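Local coordinates for protein enoyl-CoA hydratase/isomerase (Shewanella pealeana, PDB 4KPK) that probably acts as an isomerase of the crotonase-like enoyl-CoA hydratase/isomerase family, as an assembly of three chains, at residues Gly277-Asn282 with Glu286-Gln291; Cys84-Leu89 with Ala232-Ser237; Met241-Cys246 with Ala269-Ser274. All blocks are in the same frame, centred on the assembly; numbering follows the deposited sequence.

Contact 1 (Gly277-Asn282 with Glu286-Gln291); sequences GQEGLN and EKRSPQ
A Schellman motif ends helix 275-285 and turns the chain back along it, where Glu-279, Glu-286 and Arg-288 form a salt-bridge network. The backbone N of Glu-286 still bonds to Asn-282 O (2.7 Å), then Lys-287 takes a positive phi of 57° and the chain reverses. Arg-288 meets Glu-279 end-on, with one nitrogen for each oxygen: NH2 to OE1 and NH1 to OE2, both at 2.9 Å. Both oxygens are approached on their syn side, and the carboxylate and guanidinium planes lie 30° apart. The backbone N of Gln-291 takes the anti lone pair of Glu-279 OE2 at 2.6 Å in a nearly straight bond, so that this oxygen accepts two bonds. Glu-279 arrives there with CG trans to its own N (chi1 156°) and a bend at CG, which sends the carboxylate across to the returning chain. Arg-288 NE donates to Glu-286 OE1 at 2.7 Å, so the guanidinium is held flat between two carboxylates; its single positive charge probably offsets only part of their combined negative charge. A water bonded to Glu-286 OE2 also makes a weak bond to Asn-282 OD1. The contact lies at the protein surface: Arg-288 and Pro-290 rest on Ala-283 of helix 275-285, while Leu-281 of that helix packs on Ala-109 of the second subunit.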
loop_
_atom_site.group_PDB
_atom_site.type_symbol
_atom_site.label_atom_id
_atom_site.label_comp_id
_atom_site.label_asym_id
_atom_site.label_seq_id
_atom_site.Cartn_x
_atom_site.Cartn_y
_atom_site.Cartn_z
ATOM N N GLY A 277 30.348 0.762 -8.483
ATOM C CA GLY A 277 29.839 2.115 -8.781
ATOM C C GLY A 277 30.734 2.859 -9.756
ATOM O O GLY A 277 30.285 3.399 -10.792
ATOM N N GLN A 278 32.036 2.821 -9.486
ATOM C CA GLN A 278 32.992 3.507 -10.328
ATOM C C GLN A 278 33.008 2.903 -11.731
ATOM O O GLN A 278 33.088 3.630 -12.670
ATOM C CB GLN A 278 34.384 3.585 -9.696
ATOM C CG GLN A 278 34.387 4.508 -8.478
ATOM C CD GLN A 278 34.265 5.984 -8.857
ATOM O OE1 GLN A 278 33.379 6.749 -8.370
ATOM N NE2 GLN A 278 35.154 6.410 -9.733
ATOM N N GLU A 279 32.921 1.595 -11.846
ATOM C CA GLU A 279 32.980 0.947 -13.157
ATOM C C GLU A 279 31.702 1.227 -13.940
ATOM O O GLU A 279 31.760 1.500 -15.149
ATOM C CB GLU A 279 33.274 -0.580 -13.073
ATOM C CG GLU A 279 32.814 -1.436 -14.275
ATOM C CD GLU A 279 33.610 -1.188 -15.564
ATOM O OE1 GLU A 279 34.454 -0.276 -15.593
ATOM O OE2 GLU A 279 33.371 -1.885 -16.592
ATOM N N GLY A 280 30.556 1.195 -13.262
ATOM C CA GLY A 280 29.300 1.527 -13.940
ATOM C C GLY A 280 29.348 2.926 -14.541
ATOM O O GLY A 280 28.979 3.136 -15.706
ATOM N N LEU A 281 29.840 3.887 -13.764
ATOM C CA LEU A 281 29.940 5.262 -14.257
ATOM C C LEU A 281 30.905 5.417 -15.394
ATOM O O LEU A 281 30.577 6.037 -16.393
ATOM C CB LEU A 281 30.362 6.211 -13.141
ATOM C CG LEU A 281 29.234 6.405 -12.139
ATOM C CD1 LEU A 281 29.776 7.054 -10.870
ATOM C CD2 LEU A 281 28.120 7.223 -12.784
ATOM N N ASN A 282 32.110 4.890 -15.233
ATOM C CA ASN A 282 33.125 4.966 -16.313
ATOM C C ASN A 282 32.716 4.327 -17.660
ATOM O O ASN A 282 32.978 4.893 -18.726
ATOM C CB ASN A 282 34.423 4.347 -15.855
ATOM C CG ASN A 282 35.011 5.079 -14.673
ATOM O OD1 ASN A 282 34.857 6.305 -14.528
ATOM N ND2 ASN A 282 35.697 4.331 -13.819
ATOM N N GLU A 286 32.439 6.323 -20.997
ATOM C CA GLU A 286 33.255 5.847 -22.119
ATOM C C GLU A 286 32.435 5.157 -23.208
ATOM O O GLU A 286 32.987 4.719 -24.194
ATOM C CB GLU A 286 34.396 4.947 -21.625
ATOM C CG GLU A 286 35.511 5.709 -20.926
ATOM C CD GLU A 286 36.176 4.912 -19.821
ATOM O OE1 GLU A 286 36.320 3.689 -19.948
ATOM O OE2 GLU A 286 36.536 5.494 -18.792
ATOM N N LYS A 287 31.118 5.093 -23.024
ATOM C CA LYS A 287 30.177 4.507 -23.977
ATOM C C LYS A 287 30.522 3.090 -24.289
ATOM O O LYS A 287 30.461 2.694 -25.455
ATOM C CB LYS A 287 30.151 5.306 -25.280
ATOM C CG LYS A 287 30.193 6.806 -25.073
ATOM C CD LYS A 287 30.147 7.551 -26.396
ATOM C CE LYS A 287 31.103 8.726 -26.417
ATOM N NZ LYS A 287 32.524 8.304 -26.523
ATOM N N ARG A 288 30.934 2.346 -23.267
ATOM C CA ARG A 288 31.299 0.940 -23.402
ATOM C C ARG A 288 30.430 0.149 -22.430
ATOM O O ARG A 288 29.806 0.744 -21.542
ATOM C CB ARG A 288 32.786 0.702 -23.089
ATOM C CG ARG A 288 33.206 1.064 -21.678
ATOM C CD ARG A 288 34.683 0.842 -21.478
ATOM N NE ARG A 288 35.100 1.326 -20.160
ATOM C CZ ARG A 288 34.946 0.666 -19.011
ATOM N NH1 ARG A 288 34.379 -0.547 -18.968
ATOM N NH2 ARG A 288 35.355 1.238 -17.877
ATOM N N SER A 289 30.403 -1.175 -22.615
ATOM C CA SER A 289 29.827 -2.132 -21.666
ATOM C C SER A 289 30.599 -2.240 -20.315
ATOM O O SER A 289 31.833 -2.359 -20.288
ATOM C CB SER A 289 29.699 -3.520 -22.321
ATOM O OG SER A 289 29.284 -4.507 -21.380
ATOM N N PRO A 290 29.856 -2.159 -19.184
ATOM C CA PRO A 290 30.436 -2.392 -17.869
ATOM C C PRO A 290 30.900 -3.823 -17.748
ATOM O O PRO A 290 30.226 -4.718 -18.214
ATOM C CB PRO A 290 29.262 -2.168 -16.889
ATOM C CG PRO A 290 28.210 -1.456 -17.647
ATOM C CD PRO A 290 28.426 -1.785 -19.101
ATOM N N GLN A 291 32.062 -4.009 -17.158
ATOM C CA GLN A 291 32.561 -5.325 -16.794
ATOM C C GLN A 291 32.343 -5.354 -15.296
ATOM O O GLN A 291 33.160 -4.831 -14.550
ATOM C CB GLN A 291 34.060 -5.454 -17.105
ATOM C CG GLN A 291 34.435 -5.586 -18.570
ATOM C CD GLN A 291 35.923 -5.950 -18.756
ATOM O OE1 GLN A 291 36.779 -5.577 -17.938
ATOM N NE2 GLN A 291 36.234 -6.685 -19.827
HETATM O O HOH W 1 35.814 7.691 -17.475
#

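Contact 2 (Cys84-Leu89 with Ala232-Ser237); sequences CQILLL and ALLSNS
Ile-86 points the end of its side chain at the last turn of helix 222-235, meeting Leu-233 and Leu-234 at about right angles to both. Its CG1 lies trans to the carbonyl carbon (chi1 -79°), and the chain beyond is extended, which carries CD1 away from the strand and onto the helix. There the methyl touches two neighbouring residues. It presses on CB of Leu-233 at 3.4 Å, near the helix backbone, and on the CD2 methyl of Leu-234 at 3.3 Å. Both separations are tighter than ordinary van der Waals contact, so the fit is close. The two leucines are used differently: Leu-233 offers the base of its side chain, whereas Leu-234 offers a branch end. That same CD2 of Leu-234 also meets CB of Gln-85 at 3.7 Å, again with the side chains crossed at roughly 90°, so the methyl bridges two successive residues of the 84-89 segment. No hydrogen bond joins the segments; the contact is apolar. An alanine in place of Ile-86 lacks everything beyond CB, CD1 included, and would probably leave a gap beside Leu-233 CB and Leu-234 CD2. In the sheet, strand 86-91 runs between the parallel strands 49-54 and 137-141, and the helix end spans the same three: Leu-234 also lies on Val-49, and Leu-233 on Ile-138 and, like Ile-86, on the loop residue Pro-136.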
loop_
_atom_site.group_PDB
_atom_site.type_symbol
_atom_site.label_atom_id
_atom_site.label_comp_id
_atom_site.label_asym_id
_atom_site.label_seq_id
_atom_site.Cartn_x
_atom_site.Cartn_y
_atom_site.Cartn_z
ATOM N N CYS A 84 25.760 -17.342 -10.792
ATOM C CA CYS A 84 24.317 -17.079 -10.708
ATOM C C CYS A 84 24.111 -15.587 -10.541
ATOM O O CYS A 84 24.441 -15.015 -9.470
ATOM C CB CYS A 84 23.679 -17.845 -9.530
ATOM S SG CYS A 84 21.957 -17.371 -9.231
ATOM N N GLN A 85 23.609 -14.937 -11.595
ATOM C CA GLN A 85 23.202 -13.519 -11.489
ATOM C C GLN A 85 21.711 -13.381 -11.184
ATOM O O GLN A 85 21.298 -12.400 -10.620
ATOM C CB GLN A 85 23.463 -12.742 -12.791
ATOM C CG GLN A 85 24.904 -12.286 -13.035
ATOM C CD GLN A 85 25.682 -13.143 -14.055
ATOM O OE1 GLN A 85 25.481 -13.051 -15.299
ATOM N NE2 GLN A 85 26.608 -13.956 -13.536
ATOM N N ILE A 86 20.903 -14.328 -11.650
ATOM C CA ILE A 86 19.474 -14.286 -11.554
ATOM C C ILE A 86 19.068 -15.685 -11.124
ATOM O O ILE A 86 19.748 -16.633 -11.481
ATOM C CB ILE A 86 18.871 -14.016 -12.969
ATOM C CG1 ILE A 86 18.958 -12.530 -13.321
ATOM C CG2 ILE A 86 17.437 -14.495 -13.106
ATOM C CD1 ILE A 86 18.752 -12.309 -14.811
ATOM N N LEU A 87 17.955 -15.785 -10.371
ATOM C CA LEU A 87 17.316 -17.044 -10.001
ATOM C C LEU A 87 15.894 -17.018 -10.530
ATOM O O LEU A 87 15.107 -16.143 -10.171
ATOM C CB LEU A 87 17.227 -17.248 -8.480
ATOM C CG LEU A 87 16.443 -18.528 -8.132
ATOM C CD1 LEU A 87 17.124 -19.805 -8.650
ATOM C CD2 LEU A 87 16.117 -18.634 -6.676
ATOM N N LEU A 88 15.586 -17.999 -11.366
ATOM C CA LEU A 88 14.281 -18.192 -11.943
ATOM C C LEU A 88 13.618 -19.392 -11.229
ATOM O O LEU A 88 14.207 -20.482 -11.145
ATOM C CB LEU A 88 14.486 -18.444 -13.454
ATOM C CG LEU A 88 13.306 -18.174 -14.365
ATOM C CD1 LEU A 88 13.629 -18.426 -15.844
ATOM C CD2 LEU A 88 12.186 -19.086 -13.945
ATOM N N LEU A 89 12.411 -19.192 -10.689
ATOM C CA LEU A 89 11.587 -20.288 -10.153
ATOM C C LEU A 89 10.429 -20.632 -11.096
ATOM O O LEU A 89 9.680 -19.736 -11.502
ATOM C CB LEU A 89 10.937 -19.972 -8.817
ATOM C CG LEU A 89 11.748 -19.701 -7.562
ATOM C CD1 LEU A 89 12.548 -18.386 -7.726
ATOM C CD2 LEU A 89 10.790 -19.634 -6.368
ATOM N N ALA A 232 16.947 -7.716 -19.165
ATOM C CA ALA A 232 17.171 -6.453 -18.503
ATOM C C ALA A 232 18.077 -6.720 -17.239
ATOM O O ALA A 232 19.048 -6.030 -17.007
ATOM C CB ALA A 232 15.868 -5.829 -18.135
ATOM N N LEU A 233 17.786 -7.789 -16.519
ATOM C CA LEU A 233 18.418 -8.093 -15.247
ATOM C C LEU A 233 19.885 -8.510 -15.394
ATOM O O LEU A 233 20.731 -8.035 -14.648
ATOM C CB LEU A 233 17.604 -9.146 -14.502
ATOM C CG LEU A 233 16.251 -8.664 -13.927
ATOM C CD1 LEU A 233 15.478 -9.872 -13.462
ATOM C CD2 LEU A 233 16.306 -7.665 -12.739
ATOM N N LEU A 234 20.207 -9.303 -16.417
ATOM C CA LEU A 234 21.596 -9.670 -16.674
ATOM C C LEU A 234 22.442 -8.479 -17.081
ATOM O O LEU A 234 23.647 -8.513 -16.870
ATOM C CB LEU A 234 21.704 -10.771 -17.754
ATOM C CG LEU A 234 21.173 -12.175 -17.388
ATOM C CD1 LEU A 234 21.310 -13.170 -18.537
ATOM C CD2 LEU A 234 21.795 -12.784 -16.121
ATOM N N SER A 235 21.827 -7.440 -17.663
ATOM C CA SER A 235 22.560 -6.222 -18.013
ATOM C C SER A 235 22.967 -5.368 -16.831
ATOM O O SER A 235 23.875 -4.565 -16.952
ATOM C CB SER A 235 21.725 -5.334 -18.933
ATOM O OG SER A 235 21.150 -6.131 -19.921
ATOM N N ASN A 236 22.270 -5.473 -15.709
ATOM C CA ASN A 236 22.432 -4.462 -14.636
ATOM C C ASN A 236 23.457 -4.855 -13.601
ATOM O O ASN A 236 23.842 -6.002 -13.488
ATOM C CB ASN A 236 21.091 -4.163 -13.914
ATOM C CG ASN A 236 19.987 -3.675 -14.862
ATOM O OD1 ASN A 236 20.245 -3.053 -15.870
ATOM N ND2 ASN A 236 18.750 -3.942 -14.510
ATOM N N SER A 237 23.836 -3.895 -12.768
ATOM C CA SER A 237 24.842 -4.150 -11.716
ATOM C C SER A 237 24.410 -5.164 -10.677
ATOM O O SER A 237 23.494 -4.914 -9.906
ATOM C CB SER A 237 25.158 -2.849 -11.014
ATOM O OG SER A 237 25.934 -3.035 -9.880
#

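Contact 3 (Met241-Cys246 with Ala269-Ser274); sequences MAWVKC and ARIRVS
Trp-243 and Ile-271 bury the most surface here, with Arg-270 adding a smaller share. The indole reaches out from helix 238-251 toward helix 258-273, its CG trans to the carbonyl carbon (chi1 -75°). As modelled, the CG2 methyl of Ile-271 sits over one face of the Trp-243 six-membered ring, 3.5 Å from its centroid and 25° off the ring normal, a CH-pi contact displaced toward the rim on the CE3 and CZ3 side, whose closeness is doubtful. The approach of Ile-271 CG2 to Trp-243 CE3 is too close for two unbonded carbons and probably reflects an error in the model; with the first torsion of Ile-271 away from a staggered value, the exact pose of this side chain is uncertain. The side chains run antiparallel alongside each other, and it is the CG2 branch of Ile-271 that meets the indole. Arg-270 comes in differently. Its CB lies at the edge of the indole, near the ring plane, 3.8 Å from Trp-243 CZ3 and 3.9 Å from CH2, while the rest of the chain leads away and leaves the guanidinium steeply inclined to the ring, 79° between planes. The charged end has other partners: NE forms a salt bridge with Glu-266, and the group makes a cation-pi contact with Phe-113 of the second subunit. Arg-267 makes a further cation-pi contact with Trp-243. Just past Ile-271 the helix ends, and Ser-274 OG bonds back to Ile-271 O at 2.6 Å, in the carbonyl plane. The whole is a packing contact between two successive helices joined by a short connection, in the C-terminal helical region that crotonase-family enzymes use in trimer assembly, consistent with the intersubunit partners found here.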
loop_
_atom_site.group_PDB
_atom_site.type_symbol
_atom_site.label_atom_id
_atom_site.label_comp_id
_atom_site.label_asym_id
_atom_site.label_seq_id
_atom_site.Cartn_x
_atom_site.Cartn_y
_atom_site.Cartn_z
HETATM N N MSE A 241 21.797 -4.003 -7.730
HETATM C CA MSE A 241 20.524 -4.744 -7.529
HETATM C C MSE A 241 20.477 -5.306 -6.130
HETATM O O MSE A 241 19.451 -5.231 -5.454
HETATM C CB MSE A 241 20.436 -5.848 -8.589
HETATM C CG MSE A 241 20.160 -5.145 -9.924
HETATM SE SE MSE A 241 19.504 -6.511 -11.194
HETATM C CE MSE A 241 21.142 -7.494 -11.522
ATOM N N ALA A 242 21.566 -5.869 -5.649
ATOM C CA ALA A 242 21.570 -6.337 -4.216
ATOM C C ALA A 242 21.324 -5.225 -3.245
ATOM O O ALA A 242 20.595 -5.378 -2.247
ATOM C CB ALA A 242 22.894 -7.026 -3.890
ATOM N N TRP A 243 21.921 -4.065 -3.515
ATOM C CA TRP A 243 21.700 -2.899 -2.635
ATOM C C TRP A 243 20.311 -2.312 -2.744
ATOM O O TRP A 243 19.821 -1.788 -1.769
ATOM C CB TRP A 243 22.757 -1.814 -2.860
ATOM C CG TRP A 243 24.101 -2.163 -2.263
ATOM C CD1 TRP A 243 24.694 -3.421 -2.238
ATOM C CD2 TRP A 243 25.053 -1.271 -1.660
ATOM N NE1 TRP A 243 25.929 -3.357 -1.661
ATOM C CE2 TRP A 243 26.188 -2.057 -1.301
ATOM C CE3 TRP A 243 25.069 0.114 -1.390
ATOM C CZ2 TRP A 243 27.302 -1.514 -0.666
ATOM C CZ3 TRP A 243 26.186 0.660 -0.775
ATOM C CH2 TRP A 243 27.294 -0.159 -0.414
ATOM N N VAL A 244 19.664 -2.398 -3.940
ATOM C CA VAL A 244 18.301 -1.929 -4.118
ATOM C C VAL A 244 17.475 -2.741 -3.181
ATOM O O VAL A 244 16.637 -2.210 -2.506
ATOM C CB VAL A 244 17.746 -2.141 -5.573
ATOM C CG1 VAL A 244 16.220 -2.368 -5.587
ATOM C CG2 VAL A 244 18.053 -0.944 -6.468
ATOM N N LYS A 245 17.706 -4.055 -3.139
ATOM C CA LYS A 245 16.878 -4.922 -2.332
ATOM C C LYS A 245 17.031 -4.650 -0.819
ATOM O O LYS A 245 16.016 -4.689 -0.154
ATOM C CB LYS A 245 17.093 -6.410 -2.616
ATOM C CG LYS A 245 16.631 -6.906 -3.989
ATOM C CD LYS A 245 16.804 -8.424 -4.140
ATOM C CE LYS A 245 15.667 -9.167 -3.431
ATOM N NZ LYS A 245 15.395 -10.519 -3.992
ATOM N N CYS A 246 18.243 -4.378 -0.307
ATOM C CA CYS A 246 18.428 -4.182 1.139
ATOM C C CYS A 246 17.777 -2.891 1.442
ATOM O O CYS A 246 17.138 -2.743 2.451
ATOM C CB CYS A 246 19.919 -4.076 1.581
ATOM S SG CYS A 246 20.917 -5.544 1.251
ATOM N N ALA A 269 26.200 7.494 -1.486
ATOM C CA ALA A 269 27.586 7.966 -1.402
ATOM C C ALA A 269 28.554 6.807 -1.418
ATOM O O ALA A 269 29.518 6.809 -2.204
ATOM C CB ALA A 269 27.764 8.832 -0.161
ATOM N N ARG A 270 28.295 5.789 -0.590
ATOM C CA ARG A 270 29.106 4.556 -0.619
ATOM C C ARG A 270 29.168 3.859 -1.909
ATOM O O ARG A 270 30.221 3.416 -2.274
ATOM C CB ARG A 270 28.565 3.444 0.241
ATOM C CG ARG A 270 28.852 3.525 1.663
ATOM C CD ARG A 270 30.308 3.474 2.059
ATOM N NE ARG A 270 30.194 3.812 3.487
ATOM C CZ ARG A 270 31.004 4.582 4.183
ATOM N NH1 ARG A 270 32.121 5.077 3.634
ATOM N NH2 ARG A 270 30.696 4.823 5.459
ATOM N N ILE A 271 28.037 3.574 -2.540
ATOM C CA ILE A 271 28.176 2.760 -3.767
ATOM C C ILE A 271 28.946 3.529 -4.817
ATOM O O ILE A 271 29.750 2.928 -5.482
ATOM C CB ILE A 271 26.885 2.283 -4.471
ATOM C CG1 ILE A 271 25.790 3.294 -4.327
ATOM C CG2 ILE A 271 26.508 0.864 -4.105
ATOM C CD1 ILE A 271 25.152 3.605 -5.631
ATOM N N ARG A 272 28.680 4.825 -4.947
ATOM C CA ARG A 272 29.320 5.695 -5.975
ATOM C C ARG A 272 30.834 5.630 -5.980
ATOM O O ARG A 272 31.429 5.809 -7.034
ATOM C CB ARG A 272 29.061 7.163 -5.703
ATOM C CG ARG A 272 27.719 7.674 -6.036
ATOM C CD ARG A 272 27.716 9.179 -5.784
ATOM N NE ARG A 272 26.392 9.685 -6.050
ATOM C CZ ARG A 272 25.930 9.782 -7.282
ATOM N NH1 ARG A 272 26.728 9.481 -8.321
ATOM N NH2 ARG A 272 24.704 10.205 -7.482
ATOM N N VAL A 273 31.428 5.496 -4.775
ATOM C CA VAL A 273 32.866 5.410 -4.631
ATOM C C VAL A 273 33.332 3.964 -4.707
ATOM O O VAL A 273 34.512 3.738 -4.934
ATOM C CB VAL A 273 33.431 6.101 -3.336
ATOM C CG1 VAL A 273 32.917 7.529 -3.237
ATOM C CG2 VAL A 273 33.086 5.352 -2.073
ATOM N N SER A 274 32.431 2.993 -4.508
ATOM C CA SER A 274 32.778 1.580 -4.749
ATOM C C SER A 274 33.380 1.335 -6.151
ATOM O O SER A 274 33.148 2.097 -7.126
ATOM C CB SER A 274 31.556 0.649 -4.501
ATOM O OG SER A 274 30.674 0.524 -5.644
#

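How the contacts relate
Contacts 2, 3 and 1 follow the C-terminal helices in order: contact 2 packs the end of helix 222-235 on strand 86-91 of the central sheet, contact 3 joins the next two helices, and contact 1 closes the last one. Their centres lie about 18 Å (1 and 2), 15 Å (1 and 3) and 16 Å (2 and 3) apart. Contacts 2 and 3 meet where CE of Met-241, a selenomethionine, lies 3.2 Å from Leu-233 O. Contacts 1 and 3 meet where Gln-278 CG is 3.6 Å from Val-273 O, across the junction capped by Ser-274. Contacts 1 and 2 do not touch, their nearest atoms being about 5 Å apart. All three border the second subunit.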